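Local atomic coordinates of hypothetical membrane protein (Corynebacterium glutamicum, PDB entry 6JS9), a protein that binds heme in the N-terminal domain described here and probably passes it on within the heme uptake machinery of Corynebacteria. Residues 11-16 with 92-97. Numbering follows the deposited sequence.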
loop_
_atom_site.group_PDB
_atom_site.type_symbol
_atom_site.label_atom_id
_atom_site.label_comp_id
_atom_site.label_asym_id
_atom_site.label_seq_id
_atom_site.Cartn_x
_atom_site.Cartn_y
_atom_site.Cartn_z
ATOM N N GLY A 11 -8.645 2.592 -14.570
ATOM C CA GLY A 11 -8.846 1.575 -13.561
ATOM C C GLY A 11 -8.292 2.030 -12.231
ATOM O O GLY A 11 -7.968 3.204 -12.033
ATOM N N SER A 12 -8.171 1.077 -11.305
ATOM C CA SER A 12 -7.651 1.414 -9.985
ATOM C C SER A 12 -7.180 0.164 -9.262
ATOM O O SER A 12 -7.741 -0.923 -9.429
ATOM C CB SER A 12 -8.707 2.129 -9.134
ATOM O OG SER A 12 -9.747 1.229 -8.785
ATOM N N LEU A 13 -6.150 0.338 -8.445
ATOM C CA LEU A 13 -5.819 -0.626 -7.412
ATOM C C LEU A 13 -6.642 -0.300 -6.174
ATOM O O LEU A 13 -6.618 0.835 -5.690
ATOM C CB LEU A 13 -4.324 -0.588 -7.091
ATOM C CG LEU A 13 -3.860 -1.251 -5.790
ATOM C CD1 LEU A 13 -4.110 -2.759 -5.835
ATOM C CD2 LEU A 13 -2.385 -0.968 -5.564
ATOM N N ASN A 14 -7.387 -1.290 -5.685
ATOM C CA ASN A 14 -8.242 -1.151 -4.518
ATOM C C ASN A 14 -7.611 -1.960 -3.389
ATOM O O ASN A 14 -7.560 -3.191 -3.464
ATOM C CB ASN A 14 -9.663 -1.634 -4.809
ATOM C CG ASN A 14 -10.331 -0.871 -5.928
ATOM O OD1 ASN A 14 -9.994 0.280 -6.212
ATOM N ND2 ASN A 14 -11.298 -1.512 -6.570
ATOM N N TRP A 15 -7.128 -1.275 -2.349
ATOM C CA TRP A 15 -6.406 -1.953 -1.267
ATOM C C TRP A 15 -6.300 -1.031 -0.067
ATOM O O TRP A 15 -5.679 0.029 -0.168
ATOM C CB TRP A 15 -5.009 -2.362 -1.726
ATOM C CG TRP A 15 -4.257 -3.264 -0.787
ATOM C CD1 TRP A 15 -4.634 -4.506 -0.366
ATOM C CD2 TRP A 15 -2.964 -3.022 -0.201
ATOM N NE1 TRP A 15 -3.672 -5.039 0.468
ATOM C CE2 TRP A 15 -2.631 -4.155 0.566
ATOM C CE3 TRP A 15 -2.058 -1.958 -0.259
ATOM C CZ2 TRP A 15 -1.439 -4.245 1.291
ATOM C CZ3 TRP A 15 -0.864 -2.054 0.448
ATOM C CH2 TRP A 15 -0.573 -3.186 1.220
ATOM N N GLY A 16 -6.856 -1.450 1.072
ATOM C CA GLY A 16 -6.792 -0.645 2.280
ATOM C C GLY A 16 -5.783 -1.167 3.286
ATOM O O GLY A 16 -5.997 -1.049 4.494
ATOM N N ILE A 92 2.930 4.630 -4.315
ATOM C CA ILE A 92 2.524 3.236 -4.411
ATOM C C ILE A 92 2.787 2.741 -5.829
ATOM O O ILE A 92 2.451 3.417 -6.812
ATOM C CB ILE A 92 1.043 3.105 -4.012
ATOM C CG1 ILE A 92 0.888 3.434 -2.517
ATOM C CG2 ILE A 92 0.482 1.729 -4.362
ATOM C CD1 ILE A 92 -0.171 4.465 -2.226
ATOM N N LYS A 93 3.422 1.569 -5.935
ATOM C CA LYS A 93 3.741 0.923 -7.202
ATOM C C LYS A 93 3.357 -0.544 -7.127
ATOM O O LYS A 93 3.449 -1.172 -6.075
ATOM C CB LYS A 93 5.242 1.016 -7.533
ATOM C CG LYS A 93 5.778 2.418 -7.541
ATOM C CD LYS A 93 7.285 2.442 -7.614
ATOM C CE LYS A 93 7.770 3.839 -7.251
ATOM N NZ LYS A 93 9.215 4.061 -7.550
ATOM N N MET A 94 2.946 -1.100 -8.252
ATOM C CA MET A 94 2.730 -2.536 -8.346
ATOM C C MET A 94 3.674 -3.088 -9.403
ATOM O O MET A 94 3.663 -2.627 -10.551
ATOM C CB MET A 94 1.273 -2.851 -8.675
ATOM C CG MET A 94 0.859 -4.226 -8.245
ATOM S SD MET A 94 -0.927 -4.344 -8.095
ATOM C CE MET A 94 -1.077 -6.098 -7.788
ATOM N N VAL A 95 4.520 -4.037 -9.003
ATOM C CA VAL A 95 5.504 -4.666 -9.883
ATOM C C VAL A 95 5.010 -6.076 -10.191
ATOM O O VAL A 95 4.892 -6.912 -9.280
ATOM C CB VAL A 95 6.903 -4.701 -9.249
ATOM C CG1 VAL A 95 7.942 -5.233 -10.255
ATOM C CG2 VAL A 95 7.308 -3.323 -8.742
ATOM N N PHE A 96 4.733 -6.348 -11.470
ATOM C CA PHE A 96 4.107 -7.601 -11.881
ATOM C C PHE A 96 5.136 -8.590 -12.414
ATOM O O PHE A 96 6.066 -8.219 -13.140
ATOM C CB PHE A 96 3.047 -7.366 -12.958
ATOM C CG PHE A 96 1.933 -6.459 -12.534
ATOM C CD1 PHE A 96 2.064 -5.082 -12.644
ATOM C CD2 PHE A 96 0.739 -6.983 -12.066
ATOM C CE1 PHE A 96 1.036 -4.243 -12.277
ATOM C CE2 PHE A 96 -0.291 -6.151 -11.695
ATOM C CZ PHE A 96 -0.146 -4.777 -11.807
ATOM N N ASN A 97 4.940 -9.867 -12.071
ATOM C CA ASN A 97 5.716 -10.986 -12.616
ATOM C C ASN A 97 4.730 -12.149 -12.807
ATOM O O ASN A 97 4.617 -13.050 -11.970
ATOM C CB ASN A 97 6.883 -11.341 -11.693
ATOM C CG ASN A 97 7.544 -12.647 -12.053
ATOM O OD1 ASN A 97 7.382 -13.162 -13.161
ATOM N ND2 ASN A 97 8.296 -13.200 -11.110
#
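Leu13 meets Ile92 and Met94 through aliphatic and sulfur atoms, and neither Trp15 nor Phe96 touches across; the ring of Phe68, from strand 63-79, packs on both Leu13 and Met94. The indole of Trp15 comes no nearer than 6.1 Å, CE3 to CG2 of Ile92, and packs beside Leu103, Leu173 and Thr176, with NE1 bonded to the carbonyl of Asp174. The ring of Phe96 stays farther off, against Ile147, Leu149 and Ala140. The amide of Asn14 takes no part in the contact: its OD1 accepts the Ser12 hydroxyl, OG to OD1 2.8 Å, the donor tilted 33° from the carbonyl plane.

What remains illustrates how an antiparallel sheet that curls back on itself fills its interior with aliphatic branches. No hydrogen bond joins 11-16 to 92-97, and their nearest CA atoms, those of Leu13 and Met94, are 8.8 Å apart. Leucine bridges this gap by its fork. With CG anti to the backbone N (chi1 164°) the fork is aimed at the other strand, and its two methyls divide the work: CD2 reaches CG2 of Ile92 at 4.1 Å, the side chains passing at a slant, while CD1 meets SD of Met94 at 4.2 Å. The methionine is nearly fully extended, which carries its sulfur, rather than its CE methyl, closest to the leucine.

Leu149 also packs on both Leu13 and Met94, and Leu103 on Leu13, so several strands converge there. The heme lies elsewhere. Being wholly apolar and buried, the contact rests on dispersion and exclusion of water, with backbone bonding left to each strand's own neighbours.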